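Local coordinates for tubulin-like protein CetZ (Methanosaeta thermophila, PDB 3ZID) that binds GTP and, as a GTPase of the tubulin/FtsZ superfamily, is thought to take part in controlling archaeal cell shape, at residues L143-E148 with V174-L179; L201-E206 with E313-S318; G235-D240 with I250-R255. All coordinates share one frame; numbering follows the deposited sequence.

Contact 1. Residues L143-E148 with V174-L179; sequences LPFREE and VDNQYL. With GDP (guanosine-5'-diphosphate), chain C.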
loop_
_atom_site.group_PDB
_atom_site.type_symbol
_atom_site.label_atom_id
_atom_site.label_comp_id
_atom_site.label_asym_id
_atom_site.label_seq_id
_atom_site.Cartn_x
_atom_site.Cartn_y
_atom_site.Cartn_z
ATOM N N LEU A 143 -2.047 0.685 -5.582
ATOM C CA LEU A 143 -1.897 0.762 -7.047
ATOM C C LEU A 143 -3.182 1.171 -7.728
ATOM O O LEU A 143 -4.261 0.869 -7.217
ATOM C CB LEU A 143 -1.471 -0.600 -7.608
ATOM C CG LEU A 143 -0.301 -1.240 -6.879
ATOM C CD1 LEU A 143 -0.013 -2.609 -7.448
ATOM C CD2 LEU A 143 0.917 -0.336 -6.961
ATOM N N PRO A 144 -3.083 1.821 -8.908
ATOM C CA PRO A 144 -4.265 2.353 -9.593
ATOM C C PRO A 144 -5.168 1.277 -10.183
ATOM O O PRO A 144 -4.754 0.133 -10.322
ATOM C CB PRO A 144 -3.663 3.214 -10.723
ATOM C CG PRO A 144 -2.349 2.587 -11.004
ATOM C CD PRO A 144 -1.846 2.099 -9.660
ATOM N N PHE A 145 -6.417 1.639 -10.469
ATOM C CA PHE A 145 -7.274 0.821 -11.332
ATOM C C PHE A 145 -6.632 0.740 -12.714
ATOM O O PHE A 145 -6.022 1.696 -13.151
ATOM C CB PHE A 145 -8.654 1.441 -11.472
ATOM C CG PHE A 145 -9.423 1.499 -10.204
ATOM C CD1 PHE A 145 -9.840 0.340 -9.578
ATOM C CD2 PHE A 145 -9.756 2.731 -9.642
ATOM C CE1 PHE A 145 -10.566 0.393 -8.406
ATOM C CE2 PHE A 145 -10.488 2.798 -8.480
ATOM C CZ PHE A 145 -10.896 1.619 -7.853
ATOM N N ARG A 146 -6.737 -0.411 -13.368
ATOM C CA ARG A 146 -6.141 -0.649 -14.691
ATOM C C ARG A 146 -6.458 0.432 -15.726
ATOM O O ARG A 146 -5.567 0.919 -16.433
ATOM C CB ARG A 146 -6.599 -2.020 -15.199
ATOM C CG ARG A 146 -6.136 -2.435 -16.595
ATOM C CD ARG A 146 -6.620 -3.861 -16.824
ATOM N NE ARG A 146 -5.798 -4.787 -16.043
ATOM C CZ ARG A 146 -6.195 -5.979 -15.605
ATOM N NH1 ARG A 146 -7.433 -6.396 -15.826
ATOM N NH2 ARG A 146 -5.362 -6.739 -14.906
ATOM N N GLU A 147 -7.723 0.819 -15.806
ATOM C CA GLU A 147 -8.121 1.778 -16.816
ATOM C C GLU A 147 -8.295 3.162 -16.218
ATOM O O GLU A 147 -9.074 3.973 -16.711
ATOM C CB GLU A 147 -9.377 1.321 -17.562
ATOM C CG GLU A 147 -9.126 0.150 -18.514
ATOM C CD GLU A 147 -10.411 -0.509 -18.992
ATOM O OE1 GLU A 147 -11.504 -0.037 -18.610
ATOM O OE2 GLU A 147 -10.328 -1.509 -19.739
ATOM N N GLU A 148 -7.559 3.438 -15.150
ATOM C CA GLU A 148 -7.365 4.821 -14.760
ATOM C C GLU A 148 -6.435 5.452 -15.777
ATOM O O GLU A 148 -5.704 4.753 -16.488
ATOM C CB GLU A 148 -6.846 4.965 -13.329
ATOM C CG GLU A 148 -7.984 5.060 -12.318
ATOM C CD GLU A 148 -7.509 5.153 -10.881
ATOM O OE1 GLU A 148 -6.458 4.566 -10.547
ATOM O OE2 GLU A 148 -8.202 5.823 -10.083
ATOM N N VAL A 174 -1.026 -2.871 -2.427
ATOM C CA VAL A 174 -2.479 -2.974 -2.441
ATOM C C VAL A 174 -2.930 -2.688 -3.882
ATOM O O VAL A 174 -2.741 -1.582 -4.403
ATOM C CB VAL A 174 -3.123 -1.948 -1.476
ATOM C CG1 VAL A 174 -4.650 -2.129 -1.399
ATOM C CG2 VAL A 174 -2.487 -2.049 -0.081
ATOM N N ASP A 175 -3.511 -3.686 -4.532
ATOM C CA ASP A 175 -3.889 -3.548 -5.938
ATOM C C ASP A 175 -5.368 -3.203 -6.091
ATOM O O ASP A 175 -6.219 -4.073 -5.998
ATOM C CB ASP A 175 -3.569 -4.827 -6.701
ATOM C CG ASP A 175 -3.806 -4.691 -8.212
ATOM O OD1 ASP A 175 -4.135 -3.577 -8.687
ATOM O OD2 ASP A 175 -3.616 -5.694 -8.930
ATOM N N ASN A 176 -5.669 -1.929 -6.339
ATOM C CA ASN A 176 -7.063 -1.506 -6.487
ATOM C C ASN A 176 -7.790 -2.313 -7.563
ATOM O O ASN A 176 -8.968 -2.623 -7.425
ATOM C CB ASN A 176 -7.164 -0.011 -6.824
ATOM C CG ASN A 176 -7.236 0.886 -5.593
ATOM O OD1 ASN A 176 -7.232 0.415 -4.449
ATOM N ND2 ASN A 176 -7.290 2.202 -5.830
ATOM N N GLN A 177 -7.079 -2.659 -8.629
ATOM C CA GLN A 177 -7.707 -3.345 -9.751
ATOM C C GLN A 177 -8.186 -4.721 -9.364
ATOM O O GLN A 177 -9.345 -5.068 -9.573
ATOM C CB GLN A 177 -6.742 -3.435 -10.943
ATOM C CG GLN A 177 -7.372 -4.002 -12.216
ATOM C CD GLN A 177 -8.616 -3.236 -12.644
ATOM O OE1 GLN A 177 -8.593 -2.006 -12.747
ATOM N NE2 GLN A 177 -9.708 -3.961 -12.900
ATOM N N TYR A 178 -7.295 -5.498 -8.767
ATOM C CA TYR A 178 -7.643 -6.844 -8.366
ATOM C C TYR A 178 -8.751 -6.813 -7.314
ATOM O O TYR A 178 -9.626 -7.681 -7.297
ATOM C CB TYR A 178 -6.409 -7.548 -7.805
ATOM C CG TYR A 178 -6.684 -8.987 -7.439
ATOM C CD1 TYR A 178 -6.944 -9.931 -8.430
ATOM C CD2 TYR A 178 -6.747 -9.394 -6.104
ATOM C CE1 TYR A 178 -7.207 -11.249 -8.107
ATOM C CE2 TYR A 178 -7.026 -10.715 -5.771
ATOM C CZ TYR A 178 -7.251 -11.635 -6.778
ATOM O OH TYR A 178 -7.529 -12.949 -6.462
ATOM N N LEU A 179 -8.747 -5.781 -6.472
ATOM C CA LEU A 179 -9.686 -5.723 -5.354
ATOM C C LEU A 179 -10.982 -5.018 -5.745
ATOM O O LEU A 179 -11.972 -5.079 -5.015
ATOM C CB LEU A 179 -9.046 -5.034 -4.146
ATOM C CG LEU A 179 -7.805 -5.729 -3.561
ATOM C CD1 LEU A 179 -7.240 -4.952 -2.373
ATOM C CD2 LEU A 179 -8.113 -7.164 -3.144
HETATM P PB GDP C . -3.552 12.468 -3.832
HETATM O O1B GDP C . -2.397 11.718 -3.191
HETATM O O2B GDP C . -4.485 12.995 -2.759
HETATM O O3B GDP C . -2.980 13.615 -4.648
HETATM O O3A GDP C . -4.320 11.501 -4.856
HETATM P PA GDP C . -5.100 10.176 -4.392
HETATM O O1A GDP C . -6.573 10.364 -4.502
HETATM O O2A GDP C . -4.682 9.673 -3.028
HETATM O "O5'" GDP C . -4.540 9.163 -5.483
HETATM C "C5'" GDP C . -5.419 8.678 -6.486
HETATM C "C4'" GDP C . -5.246 7.168 -6.560
HETATM O "O4'" GDP C . -5.685 6.613 -5.318
HETATM C "C3'" GDP C . -6.145 6.622 -7.635
HETATM O "O3'" GDP C . -5.548 5.408 -8.085
HETATM C "C2'" GDP C . -7.415 6.340 -6.880
HETATM O "O2'" GDP C . -8.132 5.293 -7.524
HETATM C "C1'" GDP C . -6.889 5.872 -5.538
HETATM N N9 GDP C . -7.743 6.178 -4.391
HETATM C C8 GDP C . -8.246 7.378 -4.041
HETATM N N7 GDP C . -8.937 7.280 -2.879
HETATM C C5 GDP C . -8.868 5.991 -2.487
HETATM C C6 GDP C . -9.353 5.205 -1.349
HETATM O O6 GDP C . -10.046 5.737 -0.473
HETATM N N1 GDP C . -9.047 3.910 -1.307
HETATM C C2 GDP C . -8.316 3.308 -2.255
HETATM N N2 GDP C . -8.067 1.988 -2.127
HETATM N N3 GDP C . -7.822 3.954 -3.339
HETATM C C4 GDP C . -8.064 5.276 -3.481
HETATM O O HOH W 1 -9.874 0.611 -14.328
#

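Contact 2. Residues L201-E206 with E313-S318; sequences LLFLIE and EPRVLS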
loop_
_atom_site.group_PDB
_atom_site.type_symbol
_atom_site.label_atom_id
_atom_site.label_comp_id
_atom_site.label_asym_id
_atom_site.label_seq_id
_atom_site.Cartn_x
_atom_site.Cartn_y
_atom_site.Cartn_z
ATOM N N LEU A 201 -3.945 -4.508 8.637
ATOM C CA LEU A 201 -2.900 -3.774 9.352
ATOM C C LEU A 201 -3.090 -3.877 10.864
ATOM O O LEU A 201 -2.128 -4.003 11.621
ATOM C CB LEU A 201 -2.891 -2.294 8.958
ATOM C CG LEU A 201 -2.378 -1.912 7.559
ATOM C CD1 LEU A 201 -2.469 -0.386 7.368
ATOM C CD2 LEU A 201 -0.967 -2.425 7.347
ATOM N N LEU A 202 -4.348 -3.770 11.286
ATOM C CA LEU A 202 -4.687 -3.888 12.700
ATOM C C LEU A 202 -4.384 -5.283 13.235
ATOM O O LEU A 202 -3.868 -5.429 14.342
ATOM C CB LEU A 202 -6.142 -3.500 12.936
ATOM C CG LEU A 202 -6.316 -1.980 12.893
ATOM C CD1 LEU A 202 -7.790 -1.618 12.872
ATOM C CD2 LEU A 202 -5.598 -1.353 14.104
ATOM N N PHE A 203 -4.669 -6.299 12.435
ATOM C CA PHE A 203 -4.329 -7.675 12.787
ATOM C C PHE A 203 -2.789 -7.758 12.900
ATOM O O PHE A 203 -2.258 -8.300 13.871
ATOM C CB PHE A 203 -4.891 -8.622 11.707
ATOM C CG PHE A 203 -4.784 -10.101 12.023
ATOM C CD1 PHE A 203 -4.177 -10.559 13.171
ATOM C CD2 PHE A 203 -5.319 -11.033 11.146
ATOM C CE1 PHE A 203 -4.089 -11.934 13.440
ATOM C CE2 PHE A 203 -5.236 -12.399 11.401
ATOM C CZ PHE A 203 -4.610 -12.847 12.550
ATOM N N LEU A 204 -2.076 -7.218 11.917
ATOM C CA LEU A 204 -0.604 -7.231 11.940
ATOM C C LEU A 204 -0.011 -6.588 13.210
ATOM O O LEU A 204 0.885 -7.141 13.842
ATOM C CB LEU A 204 -0.052 -6.537 10.704
ATOM C CG LEU A 204 1.474 -6.387 10.602
ATOM C CD1 LEU A 204 2.161 -7.749 10.661
ATOM C CD2 LEU A 204 1.853 -5.618 9.318
ATOM N N ILE A 205 -0.520 -5.417 13.567
ATOM C CA ILE A 205 -0.079 -4.718 14.753
ATOM C C ILE A 205 -0.374 -5.527 16.016
ATOM O O ILE A 205 0.494 -5.696 16.857
ATOM C CB ILE A 205 -0.755 -3.342 14.828
ATOM C CG1 ILE A 205 -0.187 -2.425 13.739
ATOM C CG2 ILE A 205 -0.552 -2.709 16.200
ATOM C CD1 ILE A 205 -1.116 -1.296 13.361
ATOM N N GLU A 206 -1.589 -6.061 16.115
ATOM C CA GLU A 206 -1.975 -6.933 17.235
ATOM C C GLU A 206 -1.039 -8.136 17.385
ATOM O O GLU A 206 -0.537 -8.410 18.468
ATOM C CB GLU A 206 -3.425 -7.400 17.079
ATOM C CG GLU A 206 -3.970 -8.118 18.316
ATOM C CD GLU A 206 -5.482 -8.266 18.302
ATOM O OE1 GLU A 206 -6.034 -8.737 17.285
ATOM O OE2 GLU A 206 -6.112 -7.909 19.319
ATOM N N GLU A 313 -13.422 -17.546 16.293
ATOM C CA GLU A 313 -13.173 -18.481 15.210
ATOM C C GLU A 313 -11.843 -18.065 14.578
ATOM O O GLU A 313 -11.550 -16.882 14.479
ATOM C CB GLU A 313 -14.309 -18.427 14.194
ATOM C CG GLU A 313 -15.706 -18.469 14.821
ATOM C CD GLU A 313 -15.922 -19.714 15.653
ATOM O OE1 GLU A 313 -15.613 -20.820 15.166
ATOM O OE2 GLU A 313 -16.392 -19.594 16.801
ATOM N N PRO A 314 -11.014 -19.043 14.209
ATOM C CA PRO A 314 -9.661 -18.736 13.748
ATOM C C PRO A 314 -9.592 -17.845 12.504
ATOM O O PRO A 314 -10.453 -17.908 11.633
ATOM C CB PRO A 314 -9.055 -20.112 13.465
ATOM C CG PRO A 314 -10.245 -21.070 13.415
ATOM C CD PRO A 314 -11.266 -20.495 14.304
ATOM N N ARG A 315 -8.572 -16.992 12.473
ATOM C CA ARG A 315 -8.263 -16.204 11.298
ATOM C C ARG A 315 -6.752 -16.255 11.087
ATOM O O ARG A 315 -5.962 -16.494 12.018
ATOM C CB ARG A 315 -8.754 -14.761 11.428
ATOM C CG ARG A 315 -8.143 -13.971 12.575
ATOM C CD ARG A 315 -8.496 -12.487 12.404
ATOM N NE ARG A 315 -7.889 -11.666 13.448
ATOM C CZ ARG A 315 -7.966 -10.338 13.490
ATOM N NH1 ARG A 315 -8.621 -9.690 12.539
ATOM N NH2 ARG A 315 -7.399 -9.666 14.489
ATOM N N VAL A 316 -6.353 -16.056 9.844
ATOM C CA VAL A 316 -4.961 -16.154 9.482
ATOM C C VAL A 316 -4.554 -14.894 8.750
ATOM O O VAL A 316 -5.261 -14.408 7.862
ATOM C CB VAL A 316 -4.692 -17.381 8.579
ATOM C CG1 VAL A 316 -3.222 -17.432 8.167
ATOM C CG2 VAL A 316 -5.077 -18.670 9.307
ATOM N N LEU A 317 -3.404 -14.380 9.140
ATOM C CA LEU A 317 -2.751 -13.319 8.408
ATOM C C LEU A 317 -1.467 -13.851 7.806
ATOM O O LEU A 317 -0.659 -14.474 8.476
ATOM C CB LEU A 317 -2.443 -12.142 9.325
ATOM C CG LEU A 317 -1.686 -10.994 8.633
ATOM C CD1 LEU A 317 -2.647 -10.147 7.880
ATOM C CD2 LEU A 317 -0.958 -10.165 9.671
ATOM N N SER A 318 -1.271 -13.575 6.533
ATOM C CA SER A 318 -0.018 -13.917 5.892
ATOM C C SER A 318 0.702 -12.648 5.431
ATOM O O SER A 318 0.098 -11.739 4.859
ATOM C CB SER A 318 -0.275 -14.868 4.718
ATOM O OG SER A 318 -1.161 -14.277 3.776
#

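Contact 3. Residues G235-D240 with I250-R255; sequences GYYQAD and IKNSLR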
loop_
_atom_site.group_PDB
_atom_site.type_symbol
_atom_site.label_atom_id
_atom_site.label_comp_id
_atom_site.label_asym_id
_atom_site.label_seq_id
_atom_site.Cartn_x
_atom_site.Cartn_y
_atom_site.Cartn_z
ATOM N N GLY A 235 -2.033 -11.227 3.199
ATOM C CA GLY A 235 -3.164 -12.110 2.957
ATOM C C GLY A 235 -3.980 -12.314 4.237
ATOM O O GLY A 235 -3.514 -12.065 5.341
ATOM N N TYR A 236 -5.217 -12.753 4.085
ATOM C CA TYR A 236 -6.103 -12.786 5.225
ATOM C C TYR A 236 -7.219 -13.759 4.964
ATOM O O TYR A 236 -7.679 -13.887 3.835
ATOM C CB TYR A 236 -6.698 -11.410 5.432
ATOM C CG TYR A 236 -7.612 -11.262 6.617
ATOM C CD1 TYR A 236 -8.975 -11.508 6.521
ATOM C CD2 TYR A 236 -7.108 -10.827 7.830
ATOM C CE1 TYR A 236 -9.803 -11.330 7.617
ATOM C CE2 TYR A 236 -7.916 -10.644 8.909
ATOM C CZ TYR A 236 -9.255 -10.907 8.809
ATOM O OH TYR A 236 -10.028 -10.707 9.925
ATOM N N TYR A 237 -7.631 -14.463 6.009
ATOM C CA TYR A 237 -8.815 -15.290 5.939
ATOM C C TYR A 237 -9.409 -15.488 7.302
ATOM O O TYR A 237 -8.713 -15.881 8.222
ATOM C CB TYR A 237 -8.499 -16.644 5.332
ATOM C CG TYR A 237 -9.720 -17.539 5.245
ATOM C CD1 TYR A 237 -10.661 -17.392 4.234
ATOM C CD2 TYR A 237 -9.937 -18.516 6.206
ATOM C CE1 TYR A 237 -11.771 -18.216 4.176
ATOM C CE2 TYR A 237 -11.033 -19.343 6.147
ATOM C CZ TYR A 237 -11.945 -19.180 5.146
ATOM O OH TYR A 237 -13.030 -19.997 5.120
ATOM N N GLN A 238 -10.689 -15.185 7.421
ATOM C CA GLN A 238 -11.451 -15.432 8.636
ATOM C C GLN A 238 -12.284 -16.697 8.449
ATOM O O GLN A 238 -13.152 -16.719 7.601
ATOM C CB GLN A 238 -12.389 -14.269 8.900
ATOM C CG GLN A 238 -13.378 -14.539 10.005
ATOM C CD GLN A 238 -12.715 -14.536 11.339
ATOM O OE1 GLN A 238 -12.294 -13.492 11.789
ATOM N NE2 GLN A 238 -12.590 -15.702 11.974
ATOM N N ALA A 239 -12.006 -17.746 9.213
ATOM C CA ALA A 239 -12.784 -18.982 9.152
ATOM C C ALA A 239 -14.143 -18.863 9.834
ATOM O O ALA A 239 -14.337 -18.000 10.691
ATOM C CB ALA A 239 -11.996 -20.151 9.768
ATOM N N ASP A 240 -15.094 -19.713 9.444
ATOM C CA ASP A 240 -16.376 -19.703 10.126
ATOM C C ASP A 240 -16.418 -20.889 11.087
ATOM O O ASP A 240 -15.574 -21.781 11.013
ATOM C CB ASP A 240 -17.528 -19.779 9.134
ATOM C CG ASP A 240 -18.875 -19.558 9.795
ATOM O OD1 ASP A 240 -19.118 -18.436 10.287
ATOM O OD2 ASP A 240 -19.679 -20.518 9.847
ATOM N N ILE A 250 -5.110 -21.488 6.537
ATOM C CA ILE A 250 -3.768 -21.112 6.075
ATOM C C ILE A 250 -3.693 -20.998 4.567
ATOM O O ILE A 250 -3.241 -19.975 4.060
ATOM C CB ILE A 250 -2.660 -22.047 6.563
ATOM C CG1 ILE A 250 -2.440 -21.834 8.056
ATOM C CG2 ILE A 250 -1.356 -21.753 5.805
ATOM C CD1 ILE A 250 -1.490 -22.835 8.688
ATOM N N LYS A 251 -4.201 -21.988 3.838
ATOM C CA LYS A 251 -4.236 -21.944 2.360
ATOM C C LYS A 251 -5.016 -20.774 1.764
ATOM O O LYS A 251 -4.567 -20.161 0.808
ATOM C CB LYS A 251 -4.838 -23.245 1.806
ATOM C CG LYS A 251 -5.091 -23.179 0.299
ATOM C CD LYS A 251 -5.501 -24.527 -0.308
ATOM C CE LYS A 251 -5.695 -24.388 -1.825
ATOM N NZ LYS A 251 -5.809 -25.700 -2.540
ATOM N N ASN A 252 -6.199 -20.503 2.310
ATOM C CA ASN A 252 -7.083 -19.440 1.813
ATOM C C ASN A 252 -6.542 -17.997 1.949
ATOM O O ASN A 252 -6.954 -17.101 1.227
ATOM C CB ASN A 252 -8.420 -19.537 2.521
ATOM C CG ASN A 252 -9.246 -20.666 2.008
ATOM O OD1 ASN A 252 -8.991 -21.177 0.925
ATOM N ND2 ASN A 252 -10.182 -21.135 2.825
ATOM N N SER A 253 -5.673 -17.777 2.933
ATOM C CA SER A 253 -4.958 -16.508 3.137
ATOM C C SER A 253 -3.782 -16.385 2.192
ATOM O O SER A 253 -3.181 -15.318 2.091
ATOM C CB SER A 253 -4.447 -16.376 4.565
ATOM O OG SER A 253 -3.311 -17.207 4.728
ATOM N N LEU A 254 -3.400 -17.499 1.564
ATOM C CA LEU A 254 -2.297 -17.446 0.612
ATOM C C LEU A 254 -2.748 -17.551 -0.828
ATOM O O LEU A 254 -1.932 -17.435 -1.739
ATOM C CB LEU A 254 -1.271 -18.542 0.870
ATOM C CG LEU A 254 -0.560 -18.475 2.197
ATOM C CD1 LEU A 254 0.265 -19.734 2.312
ATOM C CD2 LEU A 254 0.300 -17.239 2.172
ATOM N N ARG A 255 -4.044 -17.626 -1.065
ATOM C CA ARG A 255 -4.452 -17.753 -2.441
ATOM C C ARG A 255 -4.775 -16.335 -2.856
ATOM O O ARG A 255 -5.094 -15.499 -1.993
ATOM C CB ARG A 255 -5.665 -18.666 -2.549
ATOM C CG ARG A 255 -6.782 -18.262 -1.638
ATOM C CD ARG A 255 -7.980 -19.171 -1.766
ATOM N NE ARG A 255 -9.127 -18.600 -1.061
ATOM C CZ ARG A 255 -10.332 -19.159 -1.002
ATOM N NH1 ARG A 255 -10.557 -20.321 -1.606
ATOM N NH2 ARG A 255 -11.308 -18.554 -0.332
#

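Contact 1. Residues L143-E148 with V174-L179
Asn176 lies against Phe145 and Leu143 and then turns its amide to GDP. Its CB lies over one face of the Phe145 ring, a CH-pi contact 4.0 Å from the ring centroid, and also comes up against Leu143 O. Beyond CG, Asn176 OD1 accepts from GDP N2 at 2.9 Å, while Asn176 ND2 donates to GDP N3 at 3.1 Å, a paired grip that fixes the amide's rotation and reads the sugar edge of the guanine. Leu143 pairs with Asp175 in a parallel bridge, its N bonded to Val174 O (2.6 Å) and its O accepting from Asn176 N. Farther on, Gln177, bent at chi2 (55°), takes a hydrogen bond from Arg146 N through OE1, and its CG lies over a face of the poorly ordered Arg146 guanidinium. Asp175, at the N-cap of helix 176-179, accepts from Gln177 N with OD1. Glu148 holds the ribose, accepting from O3' of GDP with OE1 and from O2' of GDP with OE2 at 2.6 Å. Strands 136-143 and 172-175 thus end side by side at the nucleotide, where helix 186-210 packs Tyr190 on Phe145 and Ile193 on Asn176, and helix 150-165 packs on Leu143 and Pro144.

Contact 2. Residues L201-E206 with E313-S318
Phe203 and Leu317 mark the closest backbone approach, 7.3 Å between their CA atoms, where helix 201-206 crosses strand 315-318 at 90° with 9.3 Å between the axes. The Phe203 ring is sandwiched between two strand side chains. On one face the guanidinium of Arg315 lies almost parallel to it, planes 7° apart and CZ 3.7 Å from the Phe203 ring centroid, a stacked cation-pi pair. Over the opposite face comes Leu317 CB, 3.8 Å from the same centroid, in a CH-pi contact. Arg315 starts with CG between its backbone N and carbonyl carbon (chi1 61°) and then runs extended, laying CG, CD and NE along the ring. At the edge of the guanidinium, Arg315 NH2 meets Glu206 OE1 in a salt bridge of 3.2 Å, the carboxylate turned steeply to the guanidinium plane. Leu317 CD2 reaches past the ring to Leu204 CB at 3.9 Å. Elsewhere, Arg315 NE bonds to Gln278 OE1 and NH1 to Tyr236 OH, while Lys310 forms a second salt bridge with Glu206 OE1. The arginine is held flat by pi contact and polar partners around its rim, and Glu206, shared with Lys310, probably offsets part of both charges in this buried helix-to-sheet interface.

Contact 3. Residues G235-D240 with I250-R255
A strand-loop-helix unit at the margin of the mixed sheet brings Tyr237, on edge strand 232-238, against Asn252 of helix 246-252. The two side chains lie alongside each other and point the same way. Asn252 CB sits over one face of the Tyr237 ring, 3.8 Å from its centroid and 23° off the normal, a CH-pi contact. Farther out, Asn252 ND2 stands above the same face near the rim, 3.5 Å from Tyr237 CZ, with the amide plane turned 59° from the ring. Tyr237 CG is anti to the backbone N (chi1 180°), which carries the ring out from the strand and along the asparagine. Replacing Tyr237 with an alanine would probably leave the CB and amide of Asn252 without the ring face they rest on and open a gap between strand and helix.

Next to this pair, the backbones come close at Tyr236 and Ser253, whose CA atoms are 4.4 Å apart. Ser253 CB packs 3.7 Å from Tyr236 N, and Ser253 OG turns back to Ile250 O at 2.8 Å, a side-chain bond that ties the serine to the preceding turn. Gly235 CA comes within 3.3 Å of Ser253 O in a CA-H...O contact, a close approach of the two backbones. No conventional hydrogen bond joins the two segments, and packing does the work.

Strand 232-238 pairs antiparallel with strand 315-322, which also receives Ser253 O through Ser318 OG and packs Val316 on the Ser253 side chain. Ile250 and Leu254 both lean on helix 286-296 and strand 270-279, while the Tyr236 side chain, directed away from segment 250-255, packs on Gln199 and Arg200 of helix 186-210.

Contact 1 comes first along the chain, at the nucleotide end of the parallel GTPase sheet. The other two follow, with contact 3 nested inside the loop that contact 2 closes. Contacts 2 and 3 have centres about 10 Å apart and share the mixed sheet, where neighbouring strands 315-322 and 232-238 are joined by Ser318 O to Gly235 N at 2.7 Å. The centre of contact 1 lies about 23 Å from that of contact 2 and 21 Å from that of contact 3. Helix 186-210 connects them: it packs on contact 1, supplies Phe203 to contact 2 and touches Tyr236 of contact 3, so one helix links nucleotide site and mixed sheet, as in tubulin and FtsZ.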